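Local coordinates for protein transcriptional regulator, LacI family (Burkholderia phymatum, PDB 2RGY) that probably regulates transcription as a LacI-family repressor or activator, its periplasmic-binding-protein-like core, deposited here without the DNA-binding part, sensing a small effector such as a sugar, at residues P16-S21 against T25-T30; Q29-L34 against R39-A44; Q182-E185 against P189-G192; G149-L154 against V164-S169. All coordinates share one frame; numbering follows the deposited sequence.

Contact 1. Residues P16-S21 against T25-T30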
# COMPACT_ATOMS: atom_id res chain seq x y z
N PRO A 16 -10.85 4.72 -4.63
CA PRO A 16 -10.23 5.20 -5.87
C PRO A 16 -8.97 4.45 -6.30
O PRO A 16 -8.53 4.60 -7.44
CB PRO A 16 -9.97 6.67 -5.58
CG PRO A 16 -9.76 6.68 -4.09
CD PRO A 16 -10.83 5.76 -3.59
N THR A 17 -8.41 3.65 -5.40
CA THR A 17 -7.19 2.88 -5.70
C THR A 17 -6.86 1.94 -4.54
O THR A 17 -7.25 2.20 -3.41
CB THR A 17 -5.99 3.84 -5.95
OG1 THR A 17 -4.84 3.09 -6.37
CG2 THR A 17 -5.65 4.60 -4.67
N PHE A 18 -6.18 0.83 -4.83
CA PHE A 18 -5.80 -0.13 -3.80
C PHE A 18 -4.47 0.23 -3.16
O PHE A 18 -4.06 -0.40 -2.19
CB PHE A 18 -5.66 -1.54 -4.40
CG PHE A 18 -6.96 -2.14 -4.84
CD1 PHE A 18 -7.88 -2.61 -3.90
CD2 PHE A 18 -7.25 -2.27 -6.20
CE1 PHE A 18 -9.08 -3.21 -4.30
CE2 PHE A 18 -8.46 -2.87 -6.63
CZ PHE A 18 -9.38 -3.34 -5.67
N PHE A 19 -3.80 1.24 -3.70
CA PHE A 19 -2.50 1.65 -3.17
C PHE A 19 -2.52 2.76 -2.14
O PHE A 19 -3.34 3.66 -2.19
CB PHE A 19 -1.59 2.06 -4.32
CG PHE A 19 -1.43 0.99 -5.36
CD1 PHE A 19 -2.17 1.03 -6.55
CD2 PHE A 19 -0.56 -0.08 -5.14
CE1 PHE A 19 -2.04 0.02 -7.51
CE2 PHE A 19 -0.43 -1.10 -6.09
CZ PHE A 19 -1.17 -1.05 -7.28
N GLY A 20 -1.56 2.69 -1.21
CA GLY A 20 -1.47 3.66 -0.14
C GLY A 20 -2.02 2.98 1.10
O GLY A 20 -3.09 2.37 1.02
N SER A 21 -1.33 3.06 2.23
CA SER A 21 -1.82 2.42 3.45
C SER A 21 -3.14 3.04 3.94
O SER A 21 -3.85 2.46 4.76
CB SER A 21 -0.76 2.48 4.55
OG SER A 21 -0.38 3.82 4.83
N THR A 25 -6.14 0.68 4.89
CA THR A 25 -6.79 0.73 6.19
C THR A 25 -8.31 0.63 6.05
O THR A 25 -8.98 -0.06 6.81
CB THR A 25 -6.46 2.06 6.91
OG1 THR A 25 -5.04 2.17 7.06
CG2 THR A 25 -7.13 2.11 8.28
N ILE A 26 -8.83 1.34 5.06
CA ILE A 26 -10.26 1.35 4.79
C ILE A 26 -10.71 -0.04 4.36
O ILE A 26 -11.74 -0.53 4.81
CB ILE A 26 -10.59 2.38 3.70
CG1 ILE A 26 -10.23 3.77 4.21
CG2 ILE A 26 -12.06 2.32 3.33
CD1 ILE A 26 -10.31 4.83 3.15
N LEU A 27 -9.92 -0.68 3.50
CA LEU A 27 -10.24 -2.02 3.02
C LEU A 27 -10.20 -3.01 4.18
O LEU A 27 -11.10 -3.84 4.34
CB LEU A 27 -9.23 -2.47 1.96
CG LEU A 27 -9.04 -1.58 0.73
CD1 LEU A 27 -7.92 -2.15 -0.12
CD2 LEU A 27 -10.33 -1.49 -0.07
N LYS A 28 -9.15 -2.92 4.99
CA LYS A 28 -9.01 -3.83 6.12
C LYS A 28 -10.17 -3.73 7.10
O LYS A 28 -10.77 -4.75 7.44
CB LYS A 28 -7.68 -3.58 6.84
CG LYS A 28 -7.43 -4.47 8.06
CD LYS A 28 -6.09 -4.11 8.72
CE LYS A 28 -5.90 -4.82 10.07
NZ LYS A 28 -4.65 -4.35 10.79
N GLN A 29 -10.48 -2.52 7.55
CA GLN A 29 -11.58 -2.32 8.50
C GLN A 29 -12.93 -2.74 7.95
O GLN A 29 -13.76 -3.26 8.68
CB GLN A 29 -11.68 -0.86 8.94
CG GLN A 29 -10.63 -0.43 9.93
CD GLN A 29 -10.54 -1.36 11.12
OE1 GLN A 29 -11.55 -1.67 11.76
NE2 GLN A 29 -9.34 -1.81 11.42
N THR A 30 -13.17 -2.50 6.66
CA THR A 30 -14.44 -2.88 6.07
C THR A 30 -14.53 -4.41 6.08
O THR A 30 -15.54 -4.97 6.52
CB THR A 30 -14.57 -2.36 4.61
OG1 THR A 30 -14.38 -0.94 4.59
CG2 THR A 30 -15.96 -2.68 4.06
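L27, S21 and F18 bury the most surface here, in two separate touches: L27 meets the ring of F18, while S21 is gripped through its backbone by T25. One methyl of L27 comes to the rim of the phenyl ring, CD1 of L27 lying 3.8 Å from CD1 of F18, close to the ring plane and not over a face. The two side chains cross at about a right angle. In F18 the ring is set anti to the carbonyl carbon (chi1 -69°), which swings it from a CB that does not itself face the helix to within reach of L27.

S21 contributes its carbonyl oxygen. T25 N donates to S21 O at 2.9 Å, the ordinary i to i+4 bond of a first helical turn, with G20 at the N-cap. The hydroxyl adds a second grip: T25 OG1 donates to S21 O over 2.6 Å, tilted 23° from the carbonyl plane. With OG1 beside its own backbone N (chi1 -58°), T25 can fold its hydroxyl back onto the preceding turn.

F18 and L27 also pack on L27 and F18 of the second subunit, and S21 lies against F19 of that subunit. The chemistry is thus divided: one carbonyl oxygen, S21 O, accepts both the N-H and the hydroxyl of T25 in the opening turn of helix 21-36, while the hydrocarbon half of the contact continues into the dimer interface.

Contact 2. Residues Q29-L34 against R39-A44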
# COMPACT_ATOMS: atom_id res chain seq x y z
N GLN A 29 -10.48 -2.52 7.55
CA GLN A 29 -11.58 -2.32 8.50
C GLN A 29 -12.93 -2.74 7.95
O GLN A 29 -13.76 -3.26 8.68
CB GLN A 29 -11.68 -0.86 8.94
CG GLN A 29 -10.63 -0.43 9.93
CD GLN A 29 -10.54 -1.36 11.12
OE1 GLN A 29 -11.55 -1.67 11.76
NE2 GLN A 29 -9.34 -1.81 11.42
N THR A 30 -13.17 -2.50 6.66
CA THR A 30 -14.44 -2.88 6.07
C THR A 30 -14.53 -4.41 6.08
O THR A 30 -15.54 -4.97 6.52
CB THR A 30 -14.57 -2.36 4.61
OG1 THR A 30 -14.38 -0.94 4.59
CG2 THR A 30 -15.96 -2.68 4.06
N ASP A 31 -13.48 -5.07 5.62
CA ASP A 31 -13.43 -6.54 5.58
C ASP A 31 -13.65 -7.10 6.98
O ASP A 31 -14.41 -8.05 7.17
CB ASP A 31 -12.07 -7.00 5.03
CG ASP A 31 -11.88 -8.52 5.09
OD1 ASP A 31 -12.82 -9.26 4.73
OD2 ASP A 31 -10.78 -8.97 5.48
N LEU A 32 -13.00 -6.48 7.96
CA LEU A 32 -13.06 -6.87 9.36
C LEU A 32 -14.46 -6.82 9.96
O LEU A 32 -14.94 -7.81 10.53
CB LEU A 32 -12.13 -5.95 10.16
CG LEU A 32 -11.26 -6.52 11.28
CD1 LEU A 32 -10.63 -7.82 10.82
CD2 LEU A 32 -10.16 -5.50 11.64
N GLU A 33 -15.13 -5.68 9.83
CA GLU A 33 -16.47 -5.55 10.38
C GLU A 33 -17.47 -6.49 9.71
O GLU A 33 -18.41 -6.97 10.35
CB GLU A 33 -16.95 -4.10 10.28
CG GLU A 33 -16.17 -3.13 11.17
CD GLU A 33 -16.10 -3.56 12.64
OE1 GLU A 33 -17.13 -3.99 13.21
OE2 GLU A 33 -15.00 -3.47 13.24
N LEU A 34 -17.27 -6.74 8.42
CA LEU A 34 -18.15 -7.64 7.70
C LEU A 34 -17.89 -9.09 8.08
O LEU A 34 -18.83 -9.87 8.20
CB LEU A 34 -17.98 -7.45 6.19
CG LEU A 34 -18.74 -6.29 5.57
CD1 LEU A 34 -18.29 -6.10 4.14
CD2 LEU A 34 -20.23 -6.57 5.62
N ARG A 39 -20.20 -12.00 6.89
CA ARG A 39 -20.58 -11.56 5.56
C ARG A 39 -19.36 -11.09 4.76
O ARG A 39 -18.29 -10.91 5.32
CB ARG A 39 -21.66 -10.48 5.65
CG ARG A 39 -22.99 -11.06 6.17
CD ARG A 39 -24.06 -10.00 6.34
NE ARG A 39 -25.37 -10.56 6.68
CZ ARG A 39 -25.78 -10.86 7.92
NH1 ARG A 39 -24.98 -10.67 8.96
NH2 ARG A 39 -27.01 -11.31 8.11
N HIS A 40 -19.55 -10.87 3.46
CA HIS A 40 -18.44 -10.50 2.59
C HIS A 40 -18.44 -9.09 2.00
O HIS A 40 -19.43 -8.36 2.04
CB HIS A 40 -18.36 -11.49 1.44
CG HIS A 40 -18.31 -12.93 1.87
ND1 HIS A 40 -19.39 -13.59 2.39
CD2 HIS A 40 -17.30 -13.83 1.81
CE1 HIS A 40 -19.07 -14.85 2.63
NE2 HIS A 40 -17.81 -15.02 2.28
N VAL A 41 -17.31 -8.72 1.42
CA VAL A 41 -17.16 -7.42 0.80
C VAL A 41 -16.68 -7.57 -0.64
O VAL A 41 -15.76 -8.34 -0.93
CB VAL A 41 -16.14 -6.57 1.57
CG1 VAL A 41 -14.80 -7.28 1.59
CG2 VAL A 41 -16.00 -5.20 0.93
N VAL A 42 -17.34 -6.86 -1.53
CA VAL A 42 -16.97 -6.84 -2.93
C VAL A 42 -16.32 -5.48 -3.10
O VAL A 42 -16.91 -4.46 -2.74
CB VAL A 42 -18.19 -6.94 -3.85
CG1 VAL A 42 -17.82 -6.48 -5.26
CG2 VAL A 42 -18.69 -8.37 -3.89
N VAL A 43 -15.10 -5.46 -3.63
CA VAL A 43 -14.41 -4.20 -3.82
C VAL A 43 -14.37 -3.80 -5.29
O VAL A 43 -14.33 -4.66 -6.18
CB VAL A 43 -12.95 -4.26 -3.30
CG1 VAL A 43 -12.29 -2.88 -3.43
CG2 VAL A 43 -12.93 -4.71 -1.86
N ALA A 44 -14.39 -2.50 -5.52
CA ALA A 44 -14.34 -1.96 -6.86
C ALA A 44 -13.53 -0.67 -6.83
O ALA A 44 -13.61 0.09 -5.87
CB ALA A 44 -15.74 -1.69 -7.36
O HOH W 1 -15.19 -10.37 5.13
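L34 dominates the apolar part of this contact, driving its CD1 methyl against V41, where L34 CD1 and V41 CB stand 3.4 Å apart, tighter than usual for two carbons. The same methyl also lies 3.3 Å from the backbone O of H40, so the tip of L34 is wedged against the strand backbone as well as a side chain. V41 puts CG1 between its backbone N and carbonyl carbon (chi1 59°), which leaves CG2 anti to the N, where it meets both L34 and T30; V41 CG2 is 4.0 Å from T30 CG2, the two side chains crossing at about a right angle. At the turn, L34 also crosses R39, whose CB approaches the leucine before the extended arginine chain leads off toward Y260, with which it forms a cation-pi contact.

The direct polar link is between backbones: R39 N donates to L34 O at 2.9 Å. A water lies 2.6 Å from D31 OD1 and 3.2 Å from R39 O, placed to bridge the helix side chain and the strand entrance. The other carboxylate oxygen, D31 OD2, forms a salt bridge with R35.

Helix 29-34 and strand 40-44 run roughly antiparallel, at 153°, their axes 7.7 Å apart at closest approach. V41, V42 and V43 pair antiparallel with a strand of the second subunit, carrying the sheet across the dimer. Strand 10-14, helix 21-36 and strand 40-44 form a beta-alpha-beta crossover, the repeating unit of the Rossmann-like subdomains in periplasmic-binding-protein folds.

Contact 3. Residues Q182-E185 against P189-G192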
# COMPACT_ATOMS: atom_id res chain seq x y z
N GLN A 182 8.86 21.20 -9.05
CA GLN A 182 8.33 22.48 -9.49
C GLN A 182 8.61 23.54 -8.43
O GLN A 182 8.95 24.68 -8.76
CB GLN A 182 6.82 22.36 -9.74
CG GLN A 182 6.20 23.62 -10.36
CD GLN A 182 4.68 23.52 -10.53
OE1 GLN A 182 4.17 22.54 -11.09
NE2 GLN A 182 3.97 24.54 -10.07
N LEU A 183 8.49 23.16 -7.16
CA LEU A 183 8.73 24.09 -6.06
C LEU A 183 10.18 24.55 -6.02
O LEU A 183 10.45 25.74 -5.95
CB LEU A 183 8.36 23.43 -4.74
CG LEU A 183 8.66 24.21 -3.46
CD1 LEU A 183 7.87 25.53 -3.45
CD2 LEU A 183 8.30 23.36 -2.26
N LEU A 184 11.11 23.61 -6.04
CA LEU A 184 12.54 23.92 -6.01
C LEU A 184 13.00 24.74 -7.20
O LEU A 184 13.89 25.59 -7.09
CB LEU A 184 13.36 22.63 -5.96
CG LEU A 184 13.12 21.78 -4.71
CD1 LEU A 184 13.82 20.44 -4.85
CD2 LEU A 184 13.63 22.54 -3.51
N GLU A 185 12.40 24.45 -8.36
CA GLU A 185 12.73 25.14 -9.60
C GLU A 185 12.24 26.58 -9.56
O GLU A 185 12.84 27.47 -10.18
CB GLU A 185 12.08 24.40 -10.78
CG GLU A 185 12.78 23.10 -11.20
CD GLU A 185 11.91 22.22 -12.11
OE1 GLU A 185 10.98 22.74 -12.76
OE2 GLU A 185 12.16 20.99 -12.18
N PRO A 189 11.72 30.86 -1.69
CA PRO A 189 12.34 30.47 -0.43
C PRO A 189 11.35 29.81 0.53
O PRO A 189 10.16 30.12 0.50
CB PRO A 189 12.85 31.80 0.11
CG PRO A 189 11.78 32.74 -0.32
CD PRO A 189 11.53 32.31 -1.76
N PHE A 190 11.84 28.89 1.35
CA PHE A 190 10.99 28.21 2.33
C PHE A 190 11.84 27.30 3.20
O PHE A 190 12.78 26.67 2.73
CB PHE A 190 9.88 27.41 1.63
CG PHE A 190 10.35 26.15 0.98
CD1 PHE A 190 10.41 24.96 1.70
CD2 PHE A 190 10.73 26.15 -0.36
CE1 PHE A 190 10.85 23.77 1.10
CE2 PHE A 190 11.17 24.98 -0.99
CZ PHE A 190 11.23 23.78 -0.25
N THR A 191 11.52 27.24 4.49
CA THR A 191 12.27 26.38 5.39
C THR A 191 11.37 25.28 5.93
O THR A 191 11.85 24.34 6.55
CB THR A 191 12.86 27.16 6.57
OG1 THR A 191 11.80 27.73 7.35
CG2 THR A 191 13.79 28.26 6.07
N GLY A 192 10.07 25.41 5.69
CA GLY A 192 9.11 24.43 6.16
C GLY A 192 8.11 24.09 5.08
O GLY A 192 7.57 24.98 4.42
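F190 turns its ring back toward the helix that precedes it and meets L183, with L183 CD2 3.5 Å from F190 CE2. The ring owes its place to an uncommon choice of rotamer: CG sits between the backbone N and the carbonyl carbon (chi1 75°). L183 answers from the opposite direction. Its CG is anti to the backbone N (chi1 175°), which carries the branch out from the helix so that both CG and CD2 lie along the CE2-CZ side of the ring; L183 CG is 3.6 Å from F190 CE2.

L184 joins more lightly. Although its CB points away from the loop, its CD2 comes to the ring edge, near the ring plane and 4.2 Å from F190 CZ. Two leucines thus share one corner of the phenyl group, and no hydrogen bond crosses between the segments.

The contact bridges the turn from helix 173-186 to strand 192-195. A132 of strand 131-135 touches both L183 and F190, while F208 of helix 198-210 touches both F190 and L184, so the ring sits among two helices and the mixed sheet that contains strand 131-135.

Contact 4. Residues G149-L154 against V164-S169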
# COMPACT_ATOMS: atom_id res chain seq x y z
N GLY A 149 -7.80 25.34 7.13
CA GLY A 149 -7.32 25.32 8.50
C GLY A 149 -5.86 25.70 8.58
O GLY A 149 -5.43 26.40 9.50
N PHE A 150 -5.08 25.24 7.61
CA PHE A 150 -3.66 25.55 7.57
C PHE A 150 -3.48 27.07 7.48
O PHE A 150 -2.74 27.66 8.27
CB PHE A 150 -3.02 24.90 6.35
CG PHE A 150 -1.55 25.14 6.23
CD1 PHE A 150 -0.64 24.43 7.01
CD2 PHE A 150 -1.06 26.07 5.30
CE1 PHE A 150 0.74 24.63 6.86
CE2 PHE A 150 0.31 26.28 5.15
CZ PHE A 150 1.21 25.56 5.94
N PHE A 151 -4.16 27.69 6.53
CA PHE A 151 -4.04 29.12 6.34
C PHE A 151 -4.71 29.99 7.39
O PHE A 151 -4.34 31.15 7.52
CB PHE A 151 -4.52 29.49 4.94
CG PHE A 151 -3.57 29.03 3.86
CD1 PHE A 151 -2.29 29.57 3.77
CD2 PHE A 151 -3.94 28.02 2.96
CE1 PHE A 151 -1.38 29.13 2.80
CE2 PHE A 151 -3.05 27.57 1.98
CZ PHE A 151 -1.76 28.12 1.90
N ASP A 152 -5.67 29.45 8.13
CA ASP A 152 -6.31 30.22 9.19
C ASP A 152 -5.22 30.42 10.24
O ASP A 152 -5.01 31.53 10.72
CB ASP A 152 -7.48 29.47 9.84
CG ASP A 152 -8.72 29.43 8.97
OD1 ASP A 152 -8.85 30.28 8.06
OD2 ASP A 152 -9.58 28.55 9.21
N GLU A 153 -4.54 29.34 10.59
CA GLU A 153 -3.48 29.38 11.59
C GLU A 153 -2.35 30.32 11.16
O GLU A 153 -1.80 31.06 11.98
CB GLU A 153 -2.92 27.97 11.81
CG GLU A 153 -1.85 27.85 12.88
CD GLU A 153 -2.36 28.14 14.28
OE1 GLU A 153 -3.58 27.97 14.53
OE2 GLU A 153 -1.54 28.53 15.14
N LEU A 154 -2.02 30.31 9.87
CA LEU A 154 -0.98 31.19 9.35
C LEU A 154 -1.41 32.64 9.50
O LEU A 154 -0.60 33.50 9.86
CB LEU A 154 -0.69 30.91 7.86
CG LEU A 154 -0.16 29.55 7.38
CD1 LEU A 154 0.69 29.77 6.14
CD2 LEU A 154 0.66 28.87 8.47
N VAL A 164 2.31 32.45 0.22
CA VAL A 164 2.83 31.10 0.42
C VAL A 164 2.81 30.25 -0.85
O VAL A 164 1.75 30.02 -1.44
CB VAL A 164 2.02 30.36 1.52
CG1 VAL A 164 2.50 28.92 1.65
CG2 VAL A 164 2.17 31.09 2.84
N PRO A 165 3.98 29.79 -1.30
CA PRO A 165 4.02 28.95 -2.51
C PRO A 165 3.15 27.71 -2.30
O PRO A 165 3.29 26.99 -1.31
CB PRO A 165 5.51 28.63 -2.68
CG PRO A 165 6.09 28.86 -1.31
CD PRO A 165 5.35 30.08 -0.83
N LEU A 166 2.25 27.47 -3.25
CA LEU A 166 1.32 26.36 -3.18
C LEU A 166 1.28 25.64 -4.53
O LEU A 166 0.90 26.22 -5.54
CB LEU A 166 -0.08 26.90 -2.84
CG LEU A 166 -1.26 26.00 -2.46
CD1 LEU A 166 -1.36 24.87 -3.46
CD2 LEU A 166 -1.10 25.45 -1.05
N ILE A 167 1.70 24.37 -4.54
CA ILE A 167 1.69 23.58 -5.77
C ILE A 167 0.52 22.60 -5.71
O ILE A 167 0.44 21.80 -4.79
CB ILE A 167 2.98 22.75 -5.93
CG1 ILE A 167 4.21 23.61 -5.65
CG2 ILE A 167 3.06 22.19 -7.33
CD1 ILE A 167 4.45 24.71 -6.68
N GLU A 168 -0.39 22.67 -6.68
CA GLU A 168 -1.53 21.75 -6.70
C GLU A 168 -1.03 20.42 -7.26
O GLU A 168 -0.35 20.39 -8.29
CB GLU A 168 -2.65 22.29 -7.59
CG GLU A 168 -4.00 21.61 -7.36
CD GLU A 168 -5.00 21.87 -8.48
OE1 GLU A 168 -4.93 22.95 -9.13
OE2 GLU A 168 -5.88 21.02 -8.71
N SER A 169 -1.37 19.32 -6.59
CA SER A 169 -0.96 18.00 -7.05
C SER A 169 -2.13 17.01 -7.00
O SER A 169 -3.28 17.42 -6.87
CB SER A 169 0.22 17.49 -6.24
OG SER A 169 0.81 16.38 -6.88
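F151 and L154, a turn apart on helix 141-155, meet V164 and L166 through hydrocarbon alone; no hydrogen bond links the segments. Just before them, F150 barely reaches the strand, but it supports its neighbour: F150 CD2 lies over the centre of one face of the F151 ring, 3.8 Å above the plane. F150 itself stacks with F194 of strand 192-195.

F151 does most of the touching. Its ring, anti to the carbonyl carbon (chi1 -71°), projects across the gap and presents its rim. F151 CE1 lies 3.8 Å from V164 CB, in the ring plane, with the two side chains arriving from opposite directions. Farther round the same rim, F151 CZ approaches L166 CD2 at 4.0 Å, again near the plane. With one face against F150 and adjacent rim atoms against V164 and L166, the ring is restrained from these sides.

L154 closes the row one turn on. Its CD1 methyl is 3.9 Å from V164 CG2, so the valine receives F151 and L154 on its branches: CG2 lies near both, whereas CG1, anti to the backbone N, approaches F151 CE1.

Strand 131-135, helix 141-155 and strand 166-168 form a beta-alpha-beta unit, and this contact packs its helix on the second strand and the loop leading into it. V133 of the first strand touches F150 and L166, A120 of helix 112-125 touches F150 and L154, and P165 faces helix 173-186 through L183.

In the fold
The four contacts fall into two pairs on opposite sides of the chain's centre. Contacts 1 and 2 share Q29 and T30 on helix 21-36, have centres about 11 Å apart, and join where F18 CE1 meets V43 CG1 at 3.3 Å; both also reach the second subunit. Contacts 3 and 4 lie about 13 Å apart, centre to centre, and follow one another through strand 166-168 and helix 173-186, touching where L183 CD1 packs 4.0 Å from P165 CB. Between the pairs no atoms touch: contact 1 comes within about 13 Å of contact 4 by nearest atoms, while contacts 2 and 3 are about 42 Å apart between centres. Contacts 1 and 2 lie beside the parallel sheet, contacts 3 and 4 beside the mixed sheet, one in each lobe.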